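Local coordinates for protein MNMC2 (Aquifex aeolicus, PDB 3VYW) that probably methylates a modified wobble uridine of tRNA with S-adenosylmethionine, working as a free-standing enzyme without the oxidase domain to which such methyltransferases are usually fused, at residues R32-F37 and E294-Y299; F140-E145 and F153-V158. One frame throughout, in Å; residues are numbered along the deposited sequence.

Contact 1 (R32-F37 and E294-Y299); sequences REFLRF and EILIDY
Phe34 lays one face of its ring over the side chain of Ile297, where CG1 makes a CH-pi contact 3.9 Å from the ring centroid. This carbon sits off centre, toward the rim, and is 3.6 Å from Phe34 CE1; Ile297 CD1 lies 3.7 Å from Phe34 CZ. Leu296 comes at the ring from another direction: its CD2 methyl lies at the edge, close to the ring plane, 3.8 Å from Phe34 CE1. The ring is carried across to both residues because its CG stands anti to the backbone N (chi1 -173°). Leu296 CD2 also comes near the backbone of Phe37, 4.3 Å from its C. No hydrogen bond crosses between the segments, whose short axes pass 10.5 Å apart, with N-to-C directions at 138°. Within 32-37, two salt bridges share the Glu33 carboxylate, both about 30° out of its plane: Arg36 NE meets OE1 on the syn side at 2.9 Å, Arg32 NE meets OE2 on the anti side at 3.1 Å. Helix 3-18 packs against the pair, with Leu7 on Leu35 and Tyr14 on Ile297; Tyr14 OH also hydrogen-bonds Asp298. Helices 24-37 and 292-303 thus meet in an apolar seam beside helix 3-18.

Contact 2 (F140-E145 and F153-V158); sequences FPILPE and FLLERV
Residues 140-145 run as an extended, irregular strip with polyproline-like backbone angles at Pro141, Leu143, Pro144 and Glu145, while 153-158 is mostly helical. The backbones stay well separated: the closest pair of CA atoms, those of Phe140 and Leu155, is 8.6 Å apart, and no hydrogen bond crosses between the segments. Side chains alone bridge the gap, with Leu155 at the centre. Its CD2 methyl stands over the middle of the Phe140 ring, 3.7 Å from the centroid and only 11° off the ring normal, a well-centred CH-pi contact. The other methyl, CD1, reaches Ile142 CD1 at 3.8 Å and lies near Phe140 CB, which lets the two branches of one leucine serve two residues of the strip. With CG anti to the carbonyl carbon (chi1 -55°) the Phe140 ring is carried toward the helix, and chi2 turns its face to Leu155.

The loop and helix 148-157, followed by the short strand 160-162, form the connection between the parallel strands 126-133 and 166-172, a beta-alpha-beta crossover of the Rossmann-like methyltransferase sheet. Strand 126-133 ends at Glu133, which binds S-adenosylmethionine. Phe140 itself lies about 4 Å, side chain to side chain, from the cofactor-binding Leu107.

On the helix, Arg157 folds back so that its guanidinium group lies over one face of the Phe153 ring. NH1 donates to Phe153 O at 2.7 Å and, in a salt bridge, to the anti lone pair of Glu156 OE1 at 3.2 Å, so one nitrogen ties a backbone carbonyl to a carboxylate. The same arginine makes a cation-pi contact with Tyr161. Leu154, the preceding residue to Leu155, packs on Leu111 of helix 109-121 and on Leu168 of strand 166-172, while Pro141 and Leu143 of the strip rest on Tyr109.

How the contacts relate
Contact 1 and contact 2 lie on opposite sides of the chain's centre, their own centres 36 Å apart and their nearest atoms about 24 Å apart. They share no helix or strand. Along the sequence contact 2 is nested within contact 1: helix 24-37 comes first, then the 140-145 loop and helix 148-157, and finally helix 292-303. Contact 1 brings an early and a late helix together to one side of the chain, while contact 2 is a local connection within the methyltransferase fold. Bound S-adenosylmethionine is about 13 Å from the Leu296 side chain and about 7 Å from that of Phe140, placing contact 2 nearer the cofactor.

Contact 1 (R32-F37 and E294-Y299)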
# COMPACT_ATOMS: atom_id res chain seq x y z
N ARG A 32 13.50 -4.83 -21.36
CA ARG A 32 14.53 -4.79 -20.39
C ARG A 32 14.04 -4.28 -19.06
O ARG A 32 14.32 -4.86 -18.06
CB ARG A 32 15.60 -3.89 -20.91
CG ARG A 32 16.80 -3.81 -20.03
CD ARG A 32 17.81 -2.89 -20.63
NE ARG A 32 17.45 -1.51 -20.42
CZ ARG A 32 17.60 -0.56 -21.32
NH1 ARG A 32 18.09 -0.85 -22.50
NH2 ARG A 32 17.25 0.66 -21.04
N GLU A 33 13.31 -3.18 -19.04
CA GLU A 33 12.69 -2.71 -17.84
C GLU A 33 11.61 -3.63 -17.27
O GLU A 33 11.50 -3.77 -16.10
CB GLU A 33 12.20 -1.28 -18.00
CG GLU A 33 13.25 -0.32 -18.45
CD GLU A 33 14.53 -0.38 -17.66
OE1 GLU A 33 14.49 -0.52 -16.45
OE2 GLU A 33 15.59 -0.29 -18.25
N PHE A 34 10.82 -4.25 -18.11
CA PHE A 34 9.80 -5.14 -17.64
C PHE A 34 10.43 -6.29 -16.91
O PHE A 34 9.98 -6.69 -15.90
CB PHE A 34 8.97 -5.62 -18.82
CG PHE A 34 7.77 -6.43 -18.45
CD1 PHE A 34 6.91 -6.00 -17.49
CD2 PHE A 34 7.50 -7.60 -19.11
CE1 PHE A 34 5.79 -6.73 -17.18
CE2 PHE A 34 6.39 -8.33 -18.80
CZ PHE A 34 5.54 -7.90 -17.83
N LEU A 35 11.50 -6.81 -17.45
CA LEU A 35 12.20 -7.88 -16.80
C LEU A 35 12.79 -7.47 -15.49
O LEU A 35 12.74 -8.18 -14.54
CB LEU A 35 13.31 -8.35 -17.70
CG LEU A 35 12.88 -9.07 -18.94
CD1 LEU A 35 14.07 -9.60 -19.68
CD2 LEU A 35 11.93 -10.18 -18.61
N ARG A 36 13.38 -6.31 -15.44
CA ARG A 36 13.86 -5.78 -14.20
C ARG A 36 12.84 -5.39 -13.11
O ARG A 36 13.08 -5.60 -11.97
CB ARG A 36 14.94 -4.73 -14.44
CG ARG A 36 14.66 -3.39 -13.87
CD ARG A 36 15.90 -2.60 -13.69
NE ARG A 36 16.41 -2.11 -14.94
CZ ARG A 36 17.68 -1.99 -15.19
NH1 ARG A 36 18.57 -2.32 -14.30
NH2 ARG A 36 18.06 -1.57 -16.35
N PHE A 37 11.71 -4.81 -13.48
CA PHE A 37 10.75 -4.35 -12.50
C PHE A 37 9.64 -5.27 -12.09
O PHE A 37 9.03 -5.04 -11.12
CB PHE A 37 10.11 -3.06 -12.96
CG PHE A 37 11.03 -1.93 -13.04
CD1 PHE A 37 10.93 -1.03 -14.03
CD2 PHE A 37 12.02 -1.79 -12.14
CE1 PHE A 37 11.80 0.00 -14.12
CE2 PHE A 37 12.89 -0.76 -12.21
CZ PHE A 37 12.78 0.15 -13.20
N GLU A 294 -0.01 -6.19 -16.76
CA GLU A 294 -0.48 -5.32 -17.80
C GLU A 294 -0.44 -3.87 -17.43
O GLU A 294 -0.17 -3.05 -18.23
CB GLU A 294 -1.91 -5.71 -18.14
CG GLU A 294 -2.02 -6.67 -19.30
CD GLU A 294 -3.37 -7.31 -19.41
OE1 GLU A 294 -4.31 -6.81 -18.83
OE2 GLU A 294 -3.49 -8.32 -20.09
N ILE A 295 -0.77 -3.59 -16.20
CA ILE A 295 -0.79 -2.26 -15.67
C ILE A 295 0.60 -1.74 -15.66
O ILE A 295 0.84 -0.62 -15.96
CB ILE A 295 -1.35 -2.25 -14.26
CG1 ILE A 295 -2.84 -2.48 -14.32
CG2 ILE A 295 -1.05 -0.95 -13.59
CD1 ILE A 295 -3.49 -2.83 -13.02
N LEU A 296 1.53 -2.59 -15.31
CA LEU A 296 2.91 -2.28 -15.39
C LEU A 296 3.38 -2.04 -16.80
O LEU A 296 4.11 -1.14 -17.03
CB LEU A 296 3.73 -3.39 -14.73
CG LEU A 296 5.26 -3.29 -14.75
CD1 LEU A 296 5.76 -2.05 -14.08
CD2 LEU A 296 5.90 -4.46 -14.09
N ILE A 297 2.98 -2.87 -17.74
CA ILE A 297 3.40 -2.70 -19.10
C ILE A 297 2.90 -1.39 -19.67
O ILE A 297 3.62 -0.69 -20.30
CB ILE A 297 2.93 -3.86 -19.98
CG1 ILE A 297 3.67 -5.13 -19.64
CG2 ILE A 297 3.15 -3.54 -21.43
CD1 ILE A 297 3.03 -6.39 -20.15
N ASP A 298 1.68 -1.04 -19.39
CA ASP A 298 1.12 0.17 -19.86
C ASP A 298 1.88 1.35 -19.36
O ASP A 298 1.99 2.31 -20.04
CB ASP A 298 -0.26 0.30 -19.33
CG ASP A 298 -1.22 -0.48 -20.05
OD1 ASP A 298 -0.85 -1.06 -21.05
OD2 ASP A 298 -2.36 -0.53 -19.59
N TYR A 299 2.33 1.27 -18.14
CA TYR A 299 3.10 2.32 -17.53
C TYR A 299 4.44 2.55 -18.20
O TYR A 299 4.82 3.66 -18.46
CB TYR A 299 3.26 2.00 -16.05
CG TYR A 299 4.17 2.88 -15.27
CD1 TYR A 299 3.73 4.05 -14.76
CD2 TYR A 299 5.46 2.50 -15.01
CE1 TYR A 299 4.56 4.85 -14.03
CE2 TYR A 299 6.30 3.29 -14.28
CZ TYR A 299 5.84 4.46 -13.78
OH TYR A 299 6.67 5.23 -13.04

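Contact 2 (F140-E145 and F153-V158)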
# COMPACT_ATOMS: atom_id res chain seq x y z
N PHE A 140 0.59 -16.76 11.52
CA PHE A 140 1.23 -15.48 11.55
C PHE A 140 2.34 -15.50 12.55
O PHE A 140 2.19 -16.04 13.59
CB PHE A 140 0.26 -14.38 11.93
CG PHE A 140 -0.96 -14.32 11.08
CD1 PHE A 140 -2.01 -15.13 11.33
CD2 PHE A 140 -1.05 -13.44 10.06
CE1 PHE A 140 -3.14 -15.07 10.58
CE2 PHE A 140 -2.16 -13.37 9.30
CZ PHE A 140 -3.21 -14.19 9.56
N PRO A 141 3.44 -14.87 12.22
CA PRO A 141 4.48 -14.59 13.19
C PRO A 141 3.91 -13.62 14.15
O PRO A 141 3.27 -12.70 13.75
CB PRO A 141 5.53 -13.90 12.37
CG PRO A 141 5.33 -14.40 11.02
CD PRO A 141 3.87 -14.53 10.87
N ILE A 142 4.13 -13.83 15.43
CA ILE A 142 3.51 -12.98 16.41
C ILE A 142 4.49 -11.94 16.84
O ILE A 142 5.65 -12.20 16.97
CB ILE A 142 3.03 -13.74 17.64
CG1 ILE A 142 2.19 -14.91 17.22
CG2 ILE A 142 2.20 -12.85 18.50
CD1 ILE A 142 0.79 -14.51 16.86
N LEU A 143 3.97 -10.76 17.04
CA LEU A 143 4.77 -9.66 17.46
C LEU A 143 5.30 -9.91 18.84
O LEU A 143 4.66 -10.49 19.66
CB LEU A 143 3.97 -8.36 17.36
CG LEU A 143 3.74 -7.74 15.99
CD1 LEU A 143 2.79 -6.59 16.06
CD2 LEU A 143 5.01 -7.27 15.35
N PRO A 144 6.52 -9.48 19.06
CA PRO A 144 7.18 -9.55 20.36
C PRO A 144 6.62 -8.53 21.31
O PRO A 144 6.02 -7.60 20.86
CB PRO A 144 8.60 -9.19 20.03
CG PRO A 144 8.49 -8.36 18.83
CD PRO A 144 7.40 -8.96 18.03
N GLU A 145 6.95 -8.78 22.66
CA GLU A 145 6.43 -7.78 23.55
C GLU A 145 7.22 -6.53 23.32
O GLU A 145 8.36 -6.58 22.99
CB GLU A 145 6.50 -8.20 25.01
CG GLU A 145 5.23 -8.77 25.61
CD GLU A 145 3.93 -8.31 24.95
OE1 GLU A 145 3.88 -7.82 23.79
OE2 GLU A 145 2.89 -8.48 25.63
N PHE A 153 -4.74 -10.60 20.13
CA PHE A 153 -6.08 -10.15 20.29
C PHE A 153 -6.73 -9.81 18.97
O PHE A 153 -7.86 -10.13 18.76
CB PHE A 153 -6.05 -8.96 21.23
CG PHE A 153 -7.29 -8.15 21.27
CD1 PHE A 153 -8.14 -8.27 22.31
CD2 PHE A 153 -7.56 -7.22 20.32
CE1 PHE A 153 -9.26 -7.51 22.38
CE2 PHE A 153 -8.67 -6.46 20.37
CZ PHE A 153 -9.52 -6.59 21.41
N LEU A 154 -6.02 -9.13 18.09
CA LEU A 154 -6.50 -8.84 16.77
C LEU A 154 -6.69 -10.07 15.93
O LEU A 154 -7.61 -10.19 15.21
CB LEU A 154 -5.56 -7.90 16.07
CG LEU A 154 -5.89 -7.53 14.64
CD1 LEU A 154 -7.11 -6.67 14.60
CD2 LEU A 154 -4.75 -6.78 14.03
N LEU A 155 -5.76 -10.98 16.01
CA LEU A 155 -5.84 -12.18 15.22
C LEU A 155 -7.03 -13.04 15.57
O LEU A 155 -7.61 -13.64 14.72
CB LEU A 155 -4.53 -12.94 15.26
CG LEU A 155 -3.37 -12.23 14.59
CD1 LEU A 155 -2.08 -12.89 14.96
CD2 LEU A 155 -3.55 -12.24 13.10
N GLU A 156 -7.39 -13.06 16.83
CA GLU A 156 -8.49 -13.82 17.32
C GLU A 156 -9.75 -13.34 16.66
O GLU A 156 -10.63 -14.09 16.42
CB GLU A 156 -8.62 -13.66 18.82
CG GLU A 156 -7.82 -14.66 19.62
CD GLU A 156 -7.48 -14.20 21.02
OE1 GLU A 156 -8.09 -13.26 21.50
OE2 GLU A 156 -6.63 -14.83 21.65
N ARG A 157 -9.82 -12.06 16.41
CA ARG A 157 -11.00 -11.43 15.88
C ARG A 157 -11.11 -11.40 14.37
O ARG A 157 -12.09 -11.00 13.86
CB ARG A 157 -11.09 -10.04 16.42
CG ARG A 157 -11.56 -10.01 17.84
CD ARG A 157 -10.84 -9.04 18.72
NE ARG A 157 -11.30 -9.18 20.08
CZ ARG A 157 -10.73 -9.96 20.96
NH1 ARG A 157 -9.69 -10.66 20.62
NH2 ARG A 157 -11.19 -10.04 22.17
N VAL A 158 -10.02 -11.72 13.68
CA VAL A 158 -10.15 -11.79 12.25
C VAL A 158 -11.17 -12.87 11.87
O VAL A 158 -11.04 -13.85 12.50
CB VAL A 158 -8.78 -12.00 11.63
CG1 VAL A 158 -8.87 -12.31 10.17
CG2 VAL A 158 -7.94 -10.78 11.85